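Local atomic coordinates of aminopeptidase-like protein (PDB entry 5JM6), a protein that probably works as a zinc-dependent aminopeptidase of the M18 family and forms a dodecamer linked to the Cvt pathway of selective autophagy. Residues A[76-87]-A[102-112]; A[124-132]-A[503-511]. One frame throughout, in Å; residues are numbered along the deposited sequence.

Contact 1. Residues A[76-87]-A[102-112]; sequences KQKLLKAGYVEL and KYFTTRNGSSI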
# COMPACT_ATOMS: atom_id res chain seq x y z
N LYS A 76 -0.92 -56.72 17.00
CA LYS A 76 -1.69 -57.95 16.91
C LYS A 76 -0.79 -59.17 17.16
O LYS A 76 -1.21 -60.12 17.81
CB LYS A 76 -2.37 -58.05 15.54
CG LYS A 76 -3.28 -59.25 15.39
CD LYS A 76 -4.01 -59.25 14.06
CE LYS A 76 -4.80 -60.55 13.91
NZ LYS A 76 -5.50 -60.67 12.60
N GLN A 77 0.45 -59.11 16.68
CA GLN A 77 1.38 -60.22 16.89
C GLN A 77 1.87 -60.30 18.33
O GLN A 77 2.13 -61.39 18.84
CB GLN A 77 2.58 -60.12 15.95
CG GLN A 77 2.25 -60.22 14.47
CD GLN A 77 3.49 -60.19 13.60
OE1 GLN A 77 4.62 -60.22 14.11
NE2 GLN A 77 3.30 -60.12 12.29
N LYS A 78 2.01 -59.16 19.00
CA LYS A 78 2.46 -59.18 20.39
C LYS A 78 1.31 -59.56 21.32
O LYS A 78 1.52 -60.25 22.32
CB LYS A 78 3.06 -57.83 20.79
CG LYS A 78 4.25 -57.43 19.92
CD LYS A 78 5.21 -56.53 20.68
CE LYS A 78 6.65 -56.88 20.36
NZ LYS A 78 7.60 -56.05 21.15
N LEU A 79 0.09 -59.14 20.99
CA LEU A 79 -1.07 -59.53 21.77
C LEU A 79 -1.30 -61.04 21.68
O LEU A 79 -1.63 -61.68 22.68
CB LEU A 79 -2.32 -58.78 21.31
CG LEU A 79 -2.42 -57.30 21.67
CD1 LEU A 79 -3.63 -56.68 20.99
CD2 LEU A 79 -2.48 -57.09 23.18
N LEU A 80 -1.11 -61.60 20.50
CA LEU A 80 -1.30 -63.04 20.31
C LEU A 80 -0.21 -63.84 21.02
O LEU A 80 -0.46 -64.92 21.55
CB LEU A 80 -1.33 -63.39 18.82
CG LEU A 80 -2.62 -63.01 18.08
CD1 LEU A 80 -2.44 -63.12 16.58
CD2 LEU A 80 -3.78 -63.89 18.54
N LYS A 81 1.01 -63.31 21.04
CA LYS A 81 2.12 -63.99 21.70
C LYS A 81 1.98 -63.94 23.22
O LYS A 81 2.54 -64.77 23.93
CB LYS A 81 3.45 -63.40 21.25
CG LYS A 81 3.85 -63.79 19.83
CD LYS A 81 5.01 -62.95 19.33
CE LYS A 81 5.19 -63.11 17.83
NZ LYS A 81 6.26 -62.22 17.29
N ALA A 82 1.23 -62.95 23.70
CA ALA A 82 0.99 -62.80 25.13
C ALA A 82 -0.28 -63.53 25.58
O ALA A 82 -0.64 -63.49 26.76
CB ALA A 82 0.89 -61.32 25.50
N GLY A 83 -0.95 -64.20 24.65
CA GLY A 83 -2.12 -65.00 24.98
C GLY A 83 -3.46 -64.29 24.89
O GLY A 83 -4.42 -64.70 25.54
N TYR A 84 -3.53 -63.22 24.11
CA TYR A 84 -4.80 -62.54 23.88
C TYR A 84 -5.62 -63.26 22.81
O TYR A 84 -5.07 -63.83 21.87
CB TYR A 84 -4.58 -61.08 23.47
CG TYR A 84 -4.20 -60.15 24.61
CD1 TYR A 84 -3.00 -60.32 25.30
CD2 TYR A 84 -5.02 -59.10 24.98
CE1 TYR A 84 -2.64 -59.47 26.33
CE2 TYR A 84 -4.67 -58.24 26.01
CZ TYR A 84 -3.48 -58.43 26.68
OH TYR A 84 -3.13 -57.59 27.71
N VAL A 85 -6.94 -63.23 22.98
CA VAL A 85 -7.86 -63.87 22.05
C VAL A 85 -8.55 -62.80 21.20
O VAL A 85 -9.03 -61.80 21.73
CB VAL A 85 -8.91 -64.71 22.79
CG1 VAL A 85 -9.99 -65.21 21.84
CG2 VAL A 85 -8.25 -65.87 23.52
N GLU A 86 -8.59 -63.01 19.89
CA GLU A 86 -9.21 -62.04 18.99
C GLU A 86 -10.72 -62.22 18.94
O GLU A 86 -11.21 -63.34 18.79
CB GLU A 86 -8.63 -62.16 17.58
CG GLU A 86 -9.34 -61.28 16.56
CD GLU A 86 -8.63 -61.22 15.22
OE1 GLU A 86 -9.00 -60.37 14.39
OE2 GLU A 86 -7.70 -62.03 15.00
N LEU A 87 -11.46 -61.12 19.05
CA LEU A 87 -12.91 -61.18 18.92
C LEU A 87 -13.35 -60.57 17.59
O LEU A 87 -13.42 -59.35 17.45
CB LEU A 87 -13.57 -60.44 20.09
CG LEU A 87 -13.25 -60.99 21.48
CD1 LEU A 87 -13.71 -60.04 22.57
CD2 LEU A 87 -13.89 -62.36 21.66
N LYS A 102 -8.26 -62.21 28.27
CA LYS A 102 -7.57 -61.13 27.58
C LYS A 102 -7.91 -61.16 26.09
O LYS A 102 -7.77 -62.19 25.44
CB LYS A 102 -6.05 -61.23 27.80
CG LYS A 102 -5.67 -61.43 29.26
CD LYS A 102 -4.17 -61.49 29.49
CE LYS A 102 -3.52 -62.63 28.73
NZ LYS A 102 -2.10 -62.80 29.15
N TYR A 103 -8.35 -60.02 25.56
CA TYR A 103 -8.92 -59.98 24.22
C TYR A 103 -8.49 -58.77 23.40
O TYR A 103 -7.90 -57.83 23.93
CB TYR A 103 -10.45 -60.02 24.31
CG TYR A 103 -10.97 -61.11 25.21
CD1 TYR A 103 -11.16 -62.40 24.74
CD2 TYR A 103 -11.27 -60.85 26.55
CE1 TYR A 103 -11.64 -63.41 25.57
CE2 TYR A 103 -11.74 -61.85 27.38
CZ TYR A 103 -11.92 -63.12 26.89
OH TYR A 103 -12.39 -64.12 27.72
N PHE A 104 -8.76 -58.82 22.10
CA PHE A 104 -8.61 -57.65 21.24
C PHE A 104 -9.52 -57.73 20.02
O PHE A 104 -9.96 -58.81 19.63
CB PHE A 104 -7.15 -57.47 20.78
CG PHE A 104 -6.69 -58.48 19.77
CD1 PHE A 104 -6.13 -59.68 20.18
CD2 PHE A 104 -6.79 -58.23 18.41
CE1 PHE A 104 -5.69 -60.61 19.25
CE2 PHE A 104 -6.36 -59.16 17.48
CZ PHE A 104 -5.80 -60.35 17.90
N THR A 105 -9.80 -56.57 19.43
CA THR A 105 -10.62 -56.50 18.22
C THR A 105 -10.04 -55.47 17.26
O THR A 105 -9.37 -54.52 17.66
CB THR A 105 -12.10 -56.19 18.57
OG1 THR A 105 -12.65 -57.29 19.30
CG2 THR A 105 -12.95 -55.98 17.32
N THR A 106 -10.30 -55.69 15.97
CA THR A 106 -9.70 -54.95 14.88
C THR A 106 -10.78 -54.36 13.98
O THR A 106 -11.85 -54.94 13.81
CB THR A 106 -8.77 -55.89 14.08
OG1 THR A 106 -7.51 -56.00 14.77
CG2 THR A 106 -8.53 -55.39 12.66
N ARG A 107 -10.50 -53.18 13.43
CA ARG A 107 -11.36 -52.60 12.41
C ARG A 107 -10.50 -52.04 11.27
O ARG A 107 -9.63 -51.20 11.50
CB ARG A 107 -12.25 -51.51 13.02
CG ARG A 107 -13.42 -51.10 12.15
CD ARG A 107 -14.35 -50.14 12.87
NE ARG A 107 -15.27 -50.82 13.78
CZ ARG A 107 -16.33 -50.26 14.34
NH1 ARG A 107 -16.62 -48.99 14.09
NH2 ARG A 107 -17.11 -50.96 15.15
N ASN A 108 -10.73 -52.55 10.06
CA ASN A 108 -10.03 -52.14 8.84
C ASN A 108 -8.51 -52.39 8.92
O ASN A 108 -7.74 -51.90 8.09
CB ASN A 108 -10.35 -50.66 8.56
CG ASN A 108 -9.63 -50.10 7.35
OD1 ASN A 108 -9.93 -50.46 6.21
ND2 ASN A 108 -8.68 -49.20 7.58
N GLY A 109 -8.09 -53.21 9.87
CA GLY A 109 -6.67 -53.50 10.03
C GLY A 109 -5.85 -52.28 10.42
O GLY A 109 -4.63 -52.36 10.49
N SER A 110 -6.51 -51.13 10.55
CA SER A 110 -5.89 -49.90 11.06
C SER A 110 -6.34 -49.42 12.45
O SER A 110 -5.82 -48.42 12.95
CB SER A 110 -6.10 -48.79 10.04
OG SER A 110 -7.48 -48.56 9.81
N SER A 111 -7.32 -50.09 13.05
CA SER A 111 -7.80 -49.71 14.38
C SER A 111 -7.86 -50.94 15.27
O SER A 111 -8.29 -52.01 14.82
CB SER A 111 -9.18 -49.05 14.32
OG SER A 111 -9.07 -47.64 14.21
N ILE A 112 -7.44 -50.80 16.52
CA ILE A 112 -7.42 -51.95 17.41
C ILE A 112 -7.74 -51.57 18.85
O ILE A 112 -7.31 -50.53 19.35
CB ILE A 112 -6.05 -52.67 17.34
CG1 ILE A 112 -6.05 -53.93 18.20
CG2 ILE A 112 -4.91 -51.73 17.73
CD1 ILE A 112 -4.81 -54.76 18.06
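The phenol ring of Tyr-84 is sandwiched between Lys-102 and Leu-79: Lys-102 CB sits over one face in a CH-pi contact, 3.6 Å from the ring centroid, and Leu-79 CD2 covers the other face. Backbone atoms of Tyr-103 lie at its edge. The Phe-104 ring has Glu-86 CB over one face, 3.4 Å from Phe-104 CZ, while Leu-80 CD2 and Tyr-84 CB meet its edge. The Glu-86 carboxylate runs on past the ring's rim, its plane 29° from that of the ring, and OE2 forms a salt bridge with Lys-76 NZ at 3.5 Å. The Lys-76 side chain crosses Phe-104 at about a right angle, its CG 3.7 Å from CE2 of the ring. Helix 68-81 ends in a Schellman motif at Gly-83, and after Tyr-84 the chain enters strand 85-86, the outermost on this side of the mixed sheet within the chain, parallel to strand 102-107. Val-85 N donates to Lys-102 O, Phe-104 N to Val-85 O and Leu-87 N to Phe-104 O. Lys-102 bends at chi3 (-60°), turning its ammonium group back to the helix end, where NZ bonds Ala-82 O at 2.9 Å. Thr-105 OG1 donates to Leu-87 O at 2.9 Å, in the carbonyl plane and on a lone pair. On the helix side, Leu-79 CD1 packs on Phe-104 CB and meets Ile-112 CD1 tip to tip, 3.7 Å away.

Contact 2. Residues A[124-132]-A[503-511]; sequences GNGIAMIAG and YKGFLDFWE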
# COMPACT_ATOMS: atom_id res chain seq x y z
N GLY A 124 -21.26 -53.87 35.79
CA GLY A 124 -21.42 -52.65 36.57
C GLY A 124 -20.10 -52.09 37.05
O GLY A 124 -20.03 -50.95 37.50
N ASN A 125 -19.05 -52.90 36.98
CA ASN A 125 -17.71 -52.45 37.33
C ASN A 125 -17.14 -51.55 36.25
O ASN A 125 -17.48 -51.69 35.07
CB ASN A 125 -16.79 -53.64 37.58
CG ASN A 125 -17.14 -54.40 38.85
OD1 ASN A 125 -18.12 -54.08 39.52
ND2 ASN A 125 -16.34 -55.41 39.18
N GLY A 126 -16.26 -50.64 36.65
CA GLY A 126 -15.76 -49.62 35.75
C GLY A 126 -14.65 -50.08 34.83
O GLY A 126 -14.08 -51.15 34.99
N ILE A 127 -14.35 -49.23 33.85
CA ILE A 127 -13.29 -49.49 32.90
C ILE A 127 -12.20 -48.44 33.04
O ILE A 127 -12.48 -47.25 33.11
CB ILE A 127 -13.82 -49.49 31.46
CG1 ILE A 127 -15.08 -50.36 31.37
CG2 ILE A 127 -12.76 -49.97 30.48
CD1 ILE A 127 -16.05 -49.91 30.31
N ALA A 128 -10.95 -48.89 33.09
CA ALA A 128 -9.82 -47.98 33.03
C ALA A 128 -9.28 -48.03 31.60
O ALA A 128 -8.69 -49.03 31.19
CB ALA A 128 -8.75 -48.35 34.04
N MET A 129 -9.49 -46.95 30.85
CA MET A 129 -9.21 -46.98 29.42
C MET A 129 -8.29 -45.87 28.94
O MET A 129 -8.33 -44.74 29.45
CB MET A 129 -10.53 -46.94 28.63
CG MET A 129 -11.54 -45.90 29.10
SD MET A 129 -13.06 -45.93 28.13
CE MET A 129 -14.29 -46.21 29.40
N ILE A 130 -7.45 -46.21 27.97
CA ILE A 130 -6.56 -45.25 27.32
C ILE A 130 -6.85 -45.23 25.82
O ILE A 130 -6.97 -46.28 25.19
CB ILE A 130 -5.08 -45.61 27.54
CG1 ILE A 130 -4.78 -45.81 29.02
CG2 ILE A 130 -4.18 -44.53 26.93
CD1 ILE A 130 -3.40 -46.38 29.29
N ALA A 131 -6.97 -44.03 25.26
CA ALA A 131 -7.20 -43.88 23.84
C ALA A 131 -6.08 -43.06 23.19
O ALA A 131 -5.56 -42.12 23.79
CB ALA A 131 -8.54 -43.22 23.58
N GLY A 132 -5.70 -43.44 21.98
CA GLY A 132 -4.68 -42.74 21.23
C GLY A 132 -4.89 -42.97 19.74
O GLY A 132 -5.76 -43.75 19.36
N TYR A 503 1.24 -44.81 32.33
CA TYR A 503 0.03 -45.47 31.87
C TYR A 503 -0.22 -46.76 32.65
O TYR A 503 -1.36 -47.05 33.03
CB TYR A 503 0.10 -45.78 30.38
CG TYR A 503 0.13 -44.57 29.49
CD1 TYR A 503 -0.63 -43.45 29.78
CD2 TYR A 503 0.94 -44.54 28.36
CE1 TYR A 503 -0.60 -42.34 28.96
CE2 TYR A 503 0.98 -43.44 27.54
CZ TYR A 503 0.21 -42.34 27.84
OH TYR A 503 0.25 -41.24 27.02
N LYS A 504 0.83 -47.54 32.87
CA LYS A 504 0.70 -48.75 33.67
C LYS A 504 0.20 -48.40 35.07
O LYS A 504 -0.62 -49.11 35.64
CB LYS A 504 2.02 -49.52 33.77
CG LYS A 504 1.90 -50.80 34.59
CD LYS A 504 3.25 -51.40 34.93
CE LYS A 504 3.19 -52.19 36.23
NZ LYS A 504 2.75 -53.61 36.05
N GLY A 505 0.70 -47.29 35.60
CA GLY A 505 0.27 -46.81 36.89
C GLY A 505 -1.22 -46.54 36.91
O GLY A 505 -1.91 -46.87 37.88
N PHE A 506 -1.73 -45.94 35.84
CA PHE A 506 -3.14 -45.62 35.74
C PHE A 506 -4.01 -46.88 35.68
O PHE A 506 -4.93 -47.03 36.48
CB PHE A 506 -3.40 -44.74 34.52
CG PHE A 506 -4.84 -44.67 34.11
CD1 PHE A 506 -5.74 -43.90 34.82
CD2 PHE A 506 -5.29 -45.36 32.99
CE1 PHE A 506 -7.07 -43.84 34.44
CE2 PHE A 506 -6.61 -45.30 32.61
CZ PHE A 506 -7.50 -44.54 33.33
N LEU A 507 -3.70 -47.78 34.75
CA LEU A 507 -4.48 -49.00 34.61
C LEU A 507 -4.45 -49.83 35.90
O LEU A 507 -5.46 -50.40 36.30
CB LEU A 507 -3.98 -49.84 33.43
CG LEU A 507 -4.08 -49.19 32.04
CD1 LEU A 507 -3.32 -50.01 31.01
CD2 LEU A 507 -5.52 -49.00 31.61
N ASP A 508 -3.30 -49.86 36.56
CA ASP A 508 -3.17 -50.66 37.78
C ASP A 508 -3.83 -50.01 38.99
O ASP A 508 -4.39 -50.71 39.83
CB ASP A 508 -1.69 -50.94 38.09
CG ASP A 508 -1.06 -51.92 37.11
OD1 ASP A 508 -1.79 -52.48 36.26
OD2 ASP A 508 0.17 -52.15 37.20
N PHE A 509 -3.73 -48.69 39.12
CA PHE A 509 -4.23 -48.02 40.32
C PHE A 509 -5.59 -47.32 40.23
O PHE A 509 -6.07 -46.83 41.25
CB PHE A 509 -3.20 -47.00 40.79
CG PHE A 509 -2.01 -47.61 41.48
CD1 PHE A 509 -2.15 -48.23 42.71
CD2 PHE A 509 -0.76 -47.56 40.90
CE1 PHE A 509 -1.06 -48.79 43.35
CE2 PHE A 509 0.34 -48.12 41.53
CZ PHE A 509 0.18 -48.74 42.76
N TRP A 510 -6.21 -47.27 39.06
CA TRP A 510 -7.44 -46.49 38.92
C TRP A 510 -8.53 -46.94 39.89
O TRP A 510 -9.15 -46.12 40.56
CB TRP A 510 -7.99 -46.56 37.49
CG TRP A 510 -9.47 -46.28 37.45
CD1 TRP A 510 -10.45 -47.16 37.12
CD2 TRP A 510 -10.13 -45.05 37.77
NE1 TRP A 510 -11.68 -46.56 37.21
CE2 TRP A 510 -11.51 -45.26 37.61
CE3 TRP A 510 -9.68 -43.79 38.18
CZ2 TRP A 510 -12.45 -44.25 37.83
CZ3 TRP A 510 -10.61 -42.79 38.41
CH2 TRP A 510 -11.98 -43.03 38.23
N GLU A 511 -8.76 -48.25 39.97
CA GLU A 511 -9.81 -48.80 40.81
C GLU A 511 -9.59 -48.46 42.28
O GLU A 511 -10.54 -48.11 43.00
CB GLU A 511 -9.91 -50.32 40.64
CG GLU A 511 -10.88 -51.00 41.60
CD GLU A 511 -10.97 -52.51 41.40
OE1 GLU A 511 -12.04 -53.08 41.69
OE2 GLU A 511 -9.97 -53.11 40.95
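Trp-510, whose CD1 packs 3.7 Å from Ala-128 CB, has its indole NE1 hydrogen-bonded to the backbone oxygen of Arg-384, so the one polar atom of this buried ring is satisfied from the loop leading into strand 386-394. That bond should also help fix the rotation of the indole. Between 124-132 and 503-511 the contact is van der Waals packing, mostly of apolar side chains, some against backbone oxygens of the strand; helix and strand run nearly antiparallel (160°), their axes 8.2 Å apart. Ala-128, whose small side chain points at the helix, lets it come close: its CB touches Trp-510, Phe-506 and Leu-507. Ile-130 reaches further. Its CD1 lies 3.7 Å from Tyr-503 CB and also meets Leu-507 CG, while the Ile-130 and Phe-506 side chains pass in opposite directions, CG1 lying 4.0 Å from CD2 of the ring. Phe-506 holds CG anti to its backbone N (chi1 164°), which carries CE2 up to the strand backbone, 3.6 Å from Met-129 O. With an alanine in place of Phe-506 the ring is gone, which would probably open a gap beside Ile-130 CG1 and leave the strand backbone at Met-129 without the ring packed on it. Helix 495-514 lies on one face of the central mixed sheet of this alpha/beta zinc-peptidase domain, against strands 127-133 and 386-394, with Tyr-503 packed on helix 305-320 and Phe-506 on helix 430-443.

Contact 1 closes before contact 2 opens: strand 111-117, begun in contact 1, is followed by strand 127-133 of contact 2, whose partner helix 495-514 arrives some 370 residues later. Their centres are 18 Å apart and their nearest atoms about 7 Å. Each has strands in the same mixed sheet, contact 1 at its margin within this chain and contact 2 further in, with strand 330-336 between strands 111-117 and 127-133. Helix 305-320 packs against both, meeting Leu-79 and Tyr-84, then Ile-130 and Tyr-503. Zinc ligands come from this framework: His-133 ends strand 127-133, Asp-306 lies at the start of helix 305-320 and Asp-391 in strand 386-394, so it carries part of the metal site.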